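Local coordinates for protein predicted protease of the collagenase family (Methanopyrus kandleri, PDB 5D88) that probably acts as a U32-family peptidase with a TIM-barrel fold and binds a zinc ion shared between two subunits, at residues P47-G52 against P58-T63; A54-R59 against N205-A210; M84-A89 against P123-V128; F201-L206 against P227-V232. All blocks are in the same frame, centred on the assembly; numbering follows the deposited sequence.

In the fold
The contacts sit on connections that follow strands of one TIM barrel. Interaction 1 folds the connection 48-62 back on itself, and interaction 2 carries its later part onto helix 200-213; Tyr-60 OH bonds Thr-55 O at 2.7 Å and ties them together. Interaction 3 lies beside them: Thr-55 OG1 meets Asp-85 OD2, and Asn-205 OD1 meets Thr-87 OG1, both at 2.7 Å. His-209 of interaction 2 and Cys-88 of interaction 3 bind the zinc at the subunit interface. Interaction 4 uses the same helix one turn earlier, with Glu-203 about 12 Å from the zinc by side chain, while Arg-204 and Leu-56 share one acetate.

Interaction 1. Residues P47-G52 against P58-T63; sequences PVTEHG and PRYPET
Thr-49 is the hub on one side of this contact, with Tyr-60 and Pro-61 packed against it. With chi1 at -52° its hydroxyl lies beside the backbone N, and from there OG1 donates to Pro-61 O at 2.7 Å, tilted 21° from the carbonyl plane. The methyl branch takes the other direction: Thr-49 CG2 rests 3.5 Å from Tyr-60 CB, so a beta-branched residue can bond and pack at once. If an alanine stood here, Pro-61 O would probably lose its hydroxyl donor, keeping a weak bond from a water, and a gap would open beside Tyr-60 CB. The tight part continues into the interior, where the rings of Pro-47 and Pro-61 cross at about a right angle, Pro-47 CG 3.9 Å from Pro-61 CD. Two rigid rings suit a place where apolar surface is wanted and no side-chain polar group needs a partner. Tyr-60 OH is hydrogen-bonded to Thr-55 O, earlier in the same loop.

The outer side is looser and wet. The long Glu-50 side chain stretches until OE2 accepts a hydrogen bond from Thr-63 OG1, unusually close at 2.5 Å and not to be read too exactly. A water joins this outer bond to the Pro-61 carbonyl, accepting from Glu-50 N at 3.1 Å and donating to Thr-63 OG1 and, weakly, to Pro-61 O. Thr-63 opens helix 63-75, with Glu-62 at its N-cap. The whole is a folded beta-alpha connection of the TIM barrel, leading from the second strand, 43-47, into the helix that follows it.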
# COMPACT_ATOMS: atom_id res chain seq x y z
N PRO A 47 4.07 -6.24 -19.35
CA PRO A 47 4.83 -6.05 -18.10
C PRO A 47 6.31 -5.95 -18.39
O PRO A 47 6.87 -6.82 -19.06
CB PRO A 47 4.52 -7.32 -17.29
CG PRO A 47 3.38 -7.92 -17.94
CD PRO A 47 3.43 -7.55 -19.38
N VAL A 48 6.95 -4.93 -17.83
CA VAL A 48 8.41 -4.83 -17.92
C VAL A 48 8.93 -5.31 -16.57
O VAL A 48 9.31 -4.53 -15.69
CB VAL A 48 8.90 -3.43 -18.32
CG1 VAL A 48 8.60 -3.21 -19.81
CG2 VAL A 48 8.27 -2.33 -17.48
N THR A 49 8.95 -6.63 -16.44
CA THR A 49 9.07 -7.32 -15.16
C THR A 49 10.21 -6.81 -14.31
O THR A 49 10.03 -6.53 -13.11
CB THR A 49 9.23 -8.80 -15.46
OG1 THR A 49 8.16 -9.18 -16.35
CG2 THR A 49 9.18 -9.60 -14.19
N GLU A 50 11.41 -6.76 -14.87
CA GLU A 50 12.59 -6.49 -14.06
C GLU A 50 12.63 -5.05 -13.53
O GLU A 50 13.47 -4.76 -12.70
CB GLU A 50 13.86 -6.80 -14.87
CG GLU A 50 14.19 -5.82 -15.98
CD GLU A 50 15.63 -5.93 -16.47
OE1 GLU A 50 16.57 -5.56 -15.74
OE2 GLU A 50 15.84 -6.39 -17.60
N HIS A 51 11.70 -4.19 -13.94
CA HIS A 51 11.60 -2.85 -13.40
C HIS A 51 10.50 -2.68 -12.36
O HIS A 51 10.35 -1.58 -11.82
CB HIS A 51 11.44 -1.88 -14.55
CG HIS A 51 12.64 -1.86 -15.43
ND1 HIS A 51 12.60 -2.17 -16.77
CD2 HIS A 51 13.94 -1.65 -15.13
CE1 HIS A 51 13.83 -2.10 -17.27
NE2 HIS A 51 14.66 -1.79 -16.29
N GLY A 52 9.77 -3.76 -12.04
CA GLY A 52 8.82 -3.75 -10.95
C GLY A 52 7.37 -3.65 -11.40
O GLY A 52 6.94 -2.65 -11.97
N PRO A 58 -0.23 -14.53 -13.83
CA PRO A 58 0.21 -15.94 -13.87
C PRO A 58 1.65 -16.13 -14.30
O PRO A 58 2.25 -17.16 -13.99
CB PRO A 58 -0.72 -16.58 -14.92
CG PRO A 58 -1.70 -15.58 -15.29
CD PRO A 58 -1.26 -14.23 -14.83
N ARG A 59 2.18 -15.19 -15.07
CA ARG A 59 3.55 -15.28 -15.55
C ARG A 59 3.98 -13.88 -15.94
O ARG A 59 3.14 -13.04 -16.29
CB ARG A 59 3.72 -16.24 -16.73
CG ARG A 59 3.32 -15.67 -18.11
CD ARG A 59 3.86 -16.53 -19.28
NE ARG A 59 5.30 -16.78 -19.17
CZ ARG A 59 6.27 -16.11 -19.81
NH1 ARG A 59 6.01 -15.11 -20.64
NH2 ARG A 59 7.54 -16.46 -19.58
N TYR A 60 5.28 -13.64 -15.86
CA TYR A 60 5.86 -12.34 -16.16
C TYR A 60 6.96 -12.55 -17.18
O TYR A 60 7.81 -13.44 -17.00
CB TYR A 60 6.44 -11.68 -14.90
CG TYR A 60 5.41 -11.36 -13.85
CD1 TYR A 60 4.93 -12.36 -12.99
CD2 TYR A 60 4.92 -10.07 -13.71
CE1 TYR A 60 3.98 -12.07 -12.03
CE2 TYR A 60 3.96 -9.77 -12.74
CZ TYR A 60 3.50 -10.78 -11.91
OH TYR A 60 2.56 -10.51 -10.94
N PRO A 61 6.99 -11.79 -18.27
CA PRO A 61 7.96 -12.06 -19.33
C PRO A 61 9.35 -11.57 -18.95
O PRO A 61 9.49 -10.54 -18.30
CB PRO A 61 7.42 -11.27 -20.52
CG PRO A 61 6.62 -10.18 -19.92
CD PRO A 61 6.03 -10.75 -18.65
N GLU A 62 10.36 -12.33 -19.37
CA GLU A 62 11.74 -11.91 -19.26
C GLU A 62 12.02 -10.80 -20.27
O GLU A 62 11.28 -10.59 -21.22
CB GLU A 62 12.70 -13.08 -19.52
CG GLU A 62 12.35 -14.33 -18.74
CD GLU A 62 13.44 -14.79 -17.83
OE1 GLU A 62 14.63 -14.62 -18.18
OE2 GLU A 62 13.11 -15.33 -16.75
N THR A 63 13.14 -10.11 -20.06
CA THR A 63 13.42 -8.94 -20.88
C THR A 63 13.49 -9.30 -22.37
O THR A 63 12.98 -8.56 -23.21
CB THR A 63 14.68 -8.26 -20.39
OG1 THR A 63 14.45 -7.85 -19.04
CG2 THR A 63 15.00 -7.04 -21.24
O HOH W 1 11.67 -7.85 -17.77

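Interaction 2. Residues A54-R59 against N205-A210; sequences ATLLPR and NLFSHA. With ZN (zinc ion), chain B; ACT (acetate ion), chain C.
In this TIM barrel the connection after strand 43-47 is laid against helix 200-213, which follows the seventh strand, and Leu-56 and Ala-54 meet Phe-207 and Ser-208 there. Leu-56 carries CD2 over one face of the Phe-207 ring, 3.8 Å from its centroid and 28° off the normal, a CH-pi contact displaced toward CD1. The two side chains cross at about a right angle, and the flat ring offers a broad apolar surface to a methyl of the branched leucine. An alanine in place of Phe-207 would probably leave Leu-56 CD2 without its aromatic platform and open a gap that Tyr-60, which also packs on the ring, would border.

Nearer the zinc, the small Ala-54 allows close approach: its CB lies 3.3 Å from Ser-208 OG, which is engaged by Arg-204 O and Thr-87 N. One residue on, His-209 NE2 binds the zinc at 2.0 Å. The backbone of Leu-56 is engaged too: its N donates to acetate OXT at 2.9 Å, nearly straight at 165°. His-141, Ile-193 N and Arg-204 also bond this acetate, probably taken up from the crystallisation liquor, which is consistent with a pocket that can hold a carboxylate or similar anion.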
# COMPACT_ATOMS: atom_id res chain seq x y z
N ALA A 54 3.40 -4.55 -9.91
CA ALA A 54 2.52 -4.89 -8.79
C ALA A 54 1.31 -5.71 -9.21
O ALA A 54 0.75 -6.45 -8.39
CB ALA A 54 2.04 -3.62 -8.10
N THR A 55 0.86 -5.56 -10.45
CA THR A 55 -0.27 -6.35 -10.92
C THR A 55 0.08 -7.83 -10.80
O THR A 55 1.19 -8.24 -11.12
CB THR A 55 -0.59 -5.97 -12.37
OG1 THR A 55 -1.16 -4.65 -12.41
CG2 THR A 55 -1.60 -6.89 -12.99
N LEU A 56 -0.88 -8.61 -10.30
CA LEU A 56 -0.69 -10.02 -9.96
C LEU A 56 -1.05 -10.88 -11.17
O LEU A 56 -2.23 -11.01 -11.53
CB LEU A 56 -1.53 -10.40 -8.75
CG LEU A 56 -1.31 -9.59 -7.47
CD1 LEU A 56 -2.22 -10.05 -6.34
CD2 LEU A 56 0.15 -9.65 -7.02
N LEU A 57 -0.04 -11.51 -11.76
CA LEU A 57 -0.18 -12.23 -13.01
C LEU A 57 0.23 -13.69 -12.89
O LEU A 57 0.98 -14.06 -11.98
CB LEU A 57 0.67 -11.58 -14.10
CG LEU A 57 0.30 -10.13 -14.35
CD1 LEU A 57 1.25 -9.54 -15.39
CD2 LEU A 57 -1.16 -9.99 -14.78
N PRO A 58 -0.23 -14.53 -13.83
CA PRO A 58 0.21 -15.94 -13.87
C PRO A 58 1.65 -16.13 -14.30
O PRO A 58 2.25 -17.16 -13.99
CB PRO A 58 -0.72 -16.58 -14.92
CG PRO A 58 -1.70 -15.58 -15.29
CD PRO A 58 -1.26 -14.23 -14.83
N ARG A 59 2.18 -15.19 -15.07
CA ARG A 59 3.55 -15.28 -15.55
C ARG A 59 3.98 -13.88 -15.94
O ARG A 59 3.14 -13.04 -16.29
CB ARG A 59 3.72 -16.24 -16.73
CG ARG A 59 3.32 -15.67 -18.11
CD ARG A 59 3.86 -16.53 -19.28
NE ARG A 59 5.30 -16.78 -19.17
CZ ARG A 59 6.27 -16.11 -19.81
NH1 ARG A 59 6.01 -15.11 -20.64
NH2 ARG A 59 7.54 -16.46 -19.58
N ASN A 205 2.63 -5.23 -2.94
CA ASN A 205 3.95 -4.79 -2.50
C ASN A 205 4.96 -5.91 -2.66
O ASN A 205 6.09 -5.68 -3.11
CB ASN A 205 3.90 -4.33 -1.03
CG ASN A 205 3.30 -2.94 -0.83
OD1 ASN A 205 3.15 -2.14 -1.77
ND2 ASN A 205 3.02 -2.62 0.43
N LEU A 206 4.58 -7.13 -2.26
CA LEU A 206 5.48 -8.27 -2.37
C LEU A 206 5.87 -8.52 -3.83
O LEU A 206 7.05 -8.68 -4.14
CB LEU A 206 4.82 -9.52 -1.79
CG LEU A 206 5.65 -10.81 -1.85
CD1 LEU A 206 6.89 -10.73 -0.98
CD2 LEU A 206 4.75 -12.02 -1.47
N PHE A 207 4.89 -8.59 -4.73
CA PHE A 207 5.25 -8.86 -6.12
C PHE A 207 6.05 -7.70 -6.73
O PHE A 207 6.86 -7.92 -7.63
CB PHE A 207 4.01 -9.15 -6.95
CG PHE A 207 3.59 -10.58 -6.92
CD1 PHE A 207 3.01 -11.10 -5.79
CD2 PHE A 207 3.81 -11.40 -8.01
CE1 PHE A 207 2.60 -12.43 -5.75
CE2 PHE A 207 3.41 -12.74 -7.99
CZ PHE A 207 2.81 -13.26 -6.85
N SER A 208 5.81 -6.46 -6.29
CA SER A 208 6.57 -5.32 -6.77
C SER A 208 8.06 -5.55 -6.59
O SER A 208 8.87 -5.15 -7.43
CB SER A 208 6.17 -4.03 -6.02
OG SER A 208 4.84 -3.62 -6.29
N HIS A 209 8.42 -6.13 -5.45
CA HIS A 209 9.81 -6.42 -5.14
C HIS A 209 10.29 -7.69 -5.84
O HIS A 209 11.40 -7.73 -6.37
CB HIS A 209 9.98 -6.58 -3.63
CG HIS A 209 10.04 -5.30 -2.88
ND1 HIS A 209 11.21 -4.60 -2.71
CD2 HIS A 209 9.08 -4.61 -2.23
CE1 HIS A 209 10.96 -3.51 -1.99
NE2 HIS A 209 9.68 -3.50 -1.68
N ALA A 210 9.46 -8.72 -5.86
CA ALA A 210 9.87 -9.98 -6.46
C ALA A 210 10.26 -9.78 -7.91
O ALA A 210 11.33 -10.22 -8.35
CB ALA A 210 8.74 -10.99 -6.34
ZN ZN B . 8.71 -2.39 -0.27
C ACT C . -4.39 -7.45 -10.07
O ACT C . -5.30 -6.60 -9.94
OXT ACT C . -3.32 -7.22 -9.45
CH3 ACT C . -4.57 -8.69 -10.89

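Interaction 3. Residues M84-A89 against P123-V128; sequences MDFTCA and PYLVEV. With ZN (zinc ion), chain B.
Behind the apolar meeting of Met-84 and Phe-86 with Leu-125, Asp-85 OD2 is gripped by two hydroxyls, those of Thr-55 and Ser-140, while Asp-85 OD1 takes the backbone N-H of Ala-54. An aspartate suits this spot because its short, forked carboxylate ties the connections after the second and fifth strands of the TIM barrel to the one after the third strand, 79-83. With Asp-85 turned away from helix 123-132, Met-84 before it and the ring of Phe-86 after it reach that helix.

Leu-125 is the side chain both of them touch, and its CD2 does most of the touching. Phe-86 and Leu-125 approach from opposite directions, and the ring meets the methyl obliquely with Phe-86 CZ only 3.3 Å from Leu-125 CD2. CG of Phe-86 lies between its own backbone N and carbonyl carbon (chi1 61°), which holds the ring beside its own chain, with Cys-88 N at its edge and in its plane. Met-84 reaches from the side at about a right angle. Its chain bends at the last torsion, chi3 65°, to set Met-84 CE 3.6 Å from Leu-125 CD2, a job for which a long, flexible thioether is well suited. Leu-102 of helix 98-113 packs on Leu-125, and Leu-106 on Met-84. Two residues beyond Phe-86 the loop reaches the subunit interface, where Cys-88 SG binds the zinc at 2.3 Å.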
# COMPACT_ATOMS: atom_id res chain seq x y z
N MET A 84 4.64 -0.97 -15.54
CA MET A 84 5.72 -0.81 -14.55
C MET A 84 5.07 -0.22 -13.30
O MET A 84 5.42 0.87 -12.84
CB MET A 84 6.84 0.09 -15.08
CG MET A 84 8.09 0.02 -14.23
SD MET A 84 9.42 0.98 -14.95
CE MET A 84 8.69 2.58 -14.81
N ASP A 85 4.09 -0.93 -12.75
CA ASP A 85 3.20 -0.35 -11.76
C ASP A 85 3.49 -0.81 -10.34
O ASP A 85 2.59 -0.88 -9.52
CB ASP A 85 1.73 -0.61 -12.11
CG ASP A 85 1.33 -2.07 -12.05
OD1 ASP A 85 2.18 -2.96 -11.98
OD2 ASP A 85 0.12 -2.32 -12.07
N PHE A 86 4.76 -1.05 -10.03
CA PHE A 86 5.16 -1.32 -8.66
C PHE A 86 4.58 -0.30 -7.70
O PHE A 86 4.50 0.90 -8.00
CB PHE A 86 6.69 -1.36 -8.52
CG PHE A 86 7.39 -0.08 -8.89
CD1 PHE A 86 7.51 0.94 -7.96
CD2 PHE A 86 7.96 0.07 -10.15
CE1 PHE A 86 8.18 2.08 -8.27
CE2 PHE A 86 8.64 1.22 -10.48
CZ PHE A 86 8.75 2.23 -9.54
N THR A 87 4.19 -0.78 -6.51
CA THR A 87 3.69 0.09 -5.46
C THR A 87 4.73 0.40 -4.41
O THR A 87 4.46 1.19 -3.49
CB THR A 87 2.44 -0.53 -4.82
OG1 THR A 87 2.70 -1.88 -4.41
CG2 THR A 87 1.29 -0.48 -5.82
N CYS A 88 5.92 -0.19 -4.53
CA CYS A 88 7.03 0.04 -3.61
C CYS A 88 8.33 -0.24 -4.35
O CYS A 88 8.43 -1.24 -5.06
CB CYS A 88 6.94 -0.84 -2.36
SG CYS A 88 8.13 -0.35 -1.08
N ALA A 89 9.29 0.67 -4.20
CA ALA A 89 10.65 0.48 -4.70
C ALA A 89 11.66 0.47 -3.56
O ALA A 89 12.86 0.71 -3.78
CB ALA A 89 10.98 1.56 -5.72
N PRO A 123 3.43 7.78 -7.40
CA PRO A 123 3.27 9.20 -7.73
C PRO A 123 4.55 9.89 -8.17
O PRO A 123 4.53 10.83 -8.98
CB PRO A 123 2.78 9.80 -6.41
CG PRO A 123 2.28 8.72 -5.61
CD PRO A 123 2.93 7.46 -6.05
N TYR A 124 5.68 9.46 -7.64
CA TYR A 124 6.93 10.09 -8.04
C TYR A 124 7.25 9.77 -9.50
O TYR A 124 7.74 10.64 -10.23
CB TYR A 124 8.04 9.62 -7.10
CG TYR A 124 9.41 10.18 -7.34
CD1 TYR A 124 9.62 11.54 -7.53
CD2 TYR A 124 10.51 9.34 -7.33
CE1 TYR A 124 10.91 12.03 -7.71
CE2 TYR A 124 11.79 9.83 -7.53
CZ TYR A 124 11.97 11.17 -7.71
OH TYR A 124 13.25 11.64 -7.89
N LEU A 125 6.98 8.53 -9.93
CA LEU A 125 7.18 8.18 -11.33
C LEU A 125 6.25 8.95 -12.24
O LEU A 125 6.63 9.33 -13.35
CB LEU A 125 6.98 6.69 -11.55
CG LEU A 125 8.25 5.87 -11.54
CD1 LEU A 125 8.95 6.03 -10.18
CD2 LEU A 125 7.87 4.45 -11.85
N VAL A 126 4.99 9.13 -11.82
CA VAL A 126 4.05 9.94 -12.60
C VAL A 126 4.67 11.30 -12.87
O VAL A 126 4.66 11.81 -13.99
CB VAL A 126 2.71 10.08 -11.85
CG1 VAL A 126 1.79 11.08 -12.56
CG2 VAL A 126 2.00 8.73 -11.72
N GLU A 127 5.19 11.92 -11.82
CA GLU A 127 5.72 13.27 -11.93
C GLU A 127 6.94 13.32 -12.85
O GLU A 127 7.05 14.21 -13.71
CB GLU A 127 6.05 13.79 -10.53
CG GLU A 127 6.26 15.26 -10.40
CD GLU A 127 6.37 15.67 -8.94
OE1 GLU A 127 7.08 14.97 -8.18
OE2 GLU A 127 5.73 16.65 -8.56
N VAL A 128 7.87 12.39 -12.68
CA VAL A 128 9.07 12.40 -13.51
C VAL A 128 8.72 12.13 -14.97
O VAL A 128 9.23 12.79 -15.88
CB VAL A 128 10.11 11.39 -12.98
CG1 VAL A 128 11.31 11.32 -13.91
CG2 VAL A 128 10.59 11.77 -11.57
ZN ZN B . 8.71 -2.39 -0.27

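Interaction 4. Residues F201-L206 against P227-V232; sequences FFERNL and PMRERV. With ACT (acetate ion), chain C.
The backbones of helix 200-213 and the 227-232 loop stay well apart, with the nearest CA atoms, those of Glu-203 and Met-228, 10.6 Å from each other, so Glu-203 must be met by the long side chains of Arg-229 and Arg-231. The three form a salt-bridge network. Glu-203 is extended, with CG anti to its backbone N (chi1 -173°), and holds its carboxylate out from the helix.

Arg-231 grips it side-on: NE donates to Glu-203 OE1 and NH2 to the syn lone pair of Glu-203 OE2 at 2.7 Å, the two planes nearly coplanar at 28°. Arg-229 comes end-on and gives both terminal nitrogens to Glu-203 OE1, NH2 at 2.9 Å nearly along the C-O axis and NH1 from above the carboxylate plane. OE1 thus receives three donors, and the paired grip of Arg-231 helps fix the rotation of the carboxylate. Asp-197 gives Arg-229 a second acid, Glu-226 does so for Arg-231, and Asn-223 bonds OE2. Arg-204 turns instead to the acetate, with NH2 2.9 Å from its O. Arginines suit this site because each guanidinium spreads several donors in one plane; Arg-231 CG lies 3.5 Å above that of Arg-229, over its centre.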
# COMPACT_ATOMS: atom_id res chain seq x y z
N PHE A 201 -3.14 -5.01 -1.05
CA PHE A 201 -2.10 -3.99 -0.79
C PHE A 201 -0.75 -4.65 -0.49
O PHE A 201 0.28 -4.33 -1.10
CB PHE A 201 -2.70 -3.16 0.36
CG PHE A 201 -1.81 -2.24 1.12
CD1 PHE A 201 -0.70 -1.65 0.60
CD2 PHE A 201 -2.26 -1.83 2.38
CE1 PHE A 201 0.04 -0.73 1.39
CE2 PHE A 201 -1.57 -0.96 3.15
CZ PHE A 201 -0.41 -0.39 2.66
N PHE A 202 -0.76 -5.61 0.43
CA PHE A 202 0.47 -6.23 0.89
C PHE A 202 1.02 -7.19 -0.15
O PHE A 202 2.24 -7.27 -0.35
CB PHE A 202 0.20 -6.94 2.22
CG PHE A 202 -0.36 -6.02 3.27
CD1 PHE A 202 0.50 -5.22 4.01
CD2 PHE A 202 -1.73 -5.91 3.47
CE1 PHE A 202 0.01 -4.34 4.96
CE2 PHE A 202 -2.24 -5.02 4.42
CZ PHE A 202 -1.37 -4.24 5.16
N GLU A 203 0.13 -7.92 -0.82
CA GLU A 203 0.57 -8.89 -1.82
C GLU A 203 1.15 -8.19 -3.04
O GLU A 203 2.15 -8.66 -3.61
CB GLU A 203 -0.58 -9.80 -2.19
CG GLU A 203 -0.17 -10.95 -3.09
CD GLU A 203 -1.29 -11.94 -3.33
OE1 GLU A 203 -2.47 -11.54 -3.26
OE2 GLU A 203 -0.98 -13.11 -3.60
N ARG A 204 0.57 -7.06 -3.45
CA ARG A 204 1.12 -6.31 -4.56
C ARG A 204 2.45 -5.66 -4.20
O ARG A 204 3.34 -5.57 -5.05
CB ARG A 204 0.13 -5.25 -5.02
CG ARG A 204 -1.10 -5.83 -5.65
CD ARG A 204 -1.86 -4.70 -6.17
NE ARG A 204 -3.02 -5.08 -6.93
CZ ARG A 204 -4.18 -4.46 -6.84
NH1 ARG A 204 -4.35 -3.44 -6.00
NH2 ARG A 204 -5.18 -4.86 -7.59
N ASN A 205 2.63 -5.23 -2.94
CA ASN A 205 3.95 -4.79 -2.50
C ASN A 205 4.96 -5.91 -2.66
O ASN A 205 6.09 -5.68 -3.11
CB ASN A 205 3.90 -4.33 -1.03
CG ASN A 205 3.30 -2.94 -0.83
OD1 ASN A 205 3.15 -2.14 -1.77
ND2 ASN A 205 3.02 -2.62 0.43
N LEU A 206 4.58 -7.13 -2.26
CA LEU A 206 5.48 -8.27 -2.37
C LEU A 206 5.87 -8.52 -3.83
O LEU A 206 7.05 -8.68 -4.14
CB LEU A 206 4.82 -9.52 -1.79
CG LEU A 206 5.65 -10.81 -1.85
CD1 LEU A 206 6.89 -10.73 -0.98
CD2 LEU A 206 4.75 -12.02 -1.47
N PRO A 227 -2.66 -18.38 0.53
CA PRO A 227 -3.70 -19.16 1.23
C PRO A 227 -4.70 -18.35 2.04
O PRO A 227 -5.63 -18.93 2.61
CB PRO A 227 -2.89 -20.07 2.15
CG PRO A 227 -1.57 -19.44 2.28
CD PRO A 227 -1.33 -18.57 1.11
N MET A 228 -4.54 -17.03 2.12
CA MET A 228 -5.31 -16.24 3.07
C MET A 228 -6.76 -16.00 2.67
O MET A 228 -7.62 -15.90 3.55
CB MET A 228 -4.64 -14.89 3.30
CG MET A 228 -3.42 -14.97 4.16
SD MET A 228 -2.84 -13.31 4.57
CE MET A 228 -1.36 -13.71 5.47
N ARG A 229 -7.07 -15.88 1.37
CA ARG A 229 -8.44 -15.54 1.01
C ARG A 229 -8.69 -15.83 -0.46
O ARG A 229 -7.76 -16.13 -1.22
CB ARG A 229 -8.77 -14.07 1.31
CG ARG A 229 -8.36 -13.06 0.23
CD ARG A 229 -6.90 -13.03 -0.01
NE ARG A 229 -6.49 -11.89 -0.84
CZ ARG A 229 -5.32 -11.80 -1.47
NH1 ARG A 229 -4.44 -12.81 -1.43
NH2 ARG A 229 -5.03 -10.73 -2.17
N GLU A 230 -9.96 -15.71 -0.84
CA GLU A 230 -10.39 -15.66 -2.24
C GLU A 230 -10.27 -14.22 -2.71
O GLU A 230 -10.95 -13.33 -2.18
CB GLU A 230 -11.83 -16.16 -2.38
CG GLU A 230 -12.36 -16.26 -3.82
CD GLU A 230 -11.68 -17.35 -4.67
OE1 GLU A 230 -11.05 -18.27 -4.09
OE2 GLU A 230 -11.76 -17.28 -5.92
N ARG A 231 -9.39 -13.99 -3.67
CA ARG A 231 -9.13 -12.63 -4.11
C ARG A 231 -10.40 -11.97 -4.67
O ARG A 231 -11.20 -12.60 -5.35
CB ARG A 231 -8.02 -12.62 -5.16
CG ARG A 231 -6.65 -12.99 -4.57
CD ARG A 231 -5.49 -12.64 -5.49
NE ARG A 231 -4.24 -13.16 -4.96
CZ ARG A 231 -3.89 -14.43 -5.05
NH1 ARG A 231 -4.69 -15.27 -5.69
NH2 ARG A 231 -2.77 -14.86 -4.51
N VAL A 232 -10.56 -10.68 -4.39
CA VAL A 232 -11.77 -9.95 -4.82
C VAL A 232 -11.48 -9.41 -6.21
O VAL A 232 -11.05 -8.25 -6.39
CB VAL A 232 -12.17 -8.86 -3.83
CG1 VAL A 232 -13.51 -8.23 -4.23
CG2 VAL A 232 -12.27 -9.47 -2.39
C ACT C . -4.39 -7.45 -10.07
O ACT C . -5.30 -6.60 -9.94
OXT ACT C . -3.32 -7.22 -9.45
CH3 ACT C . -4.57 -8.69 -10.89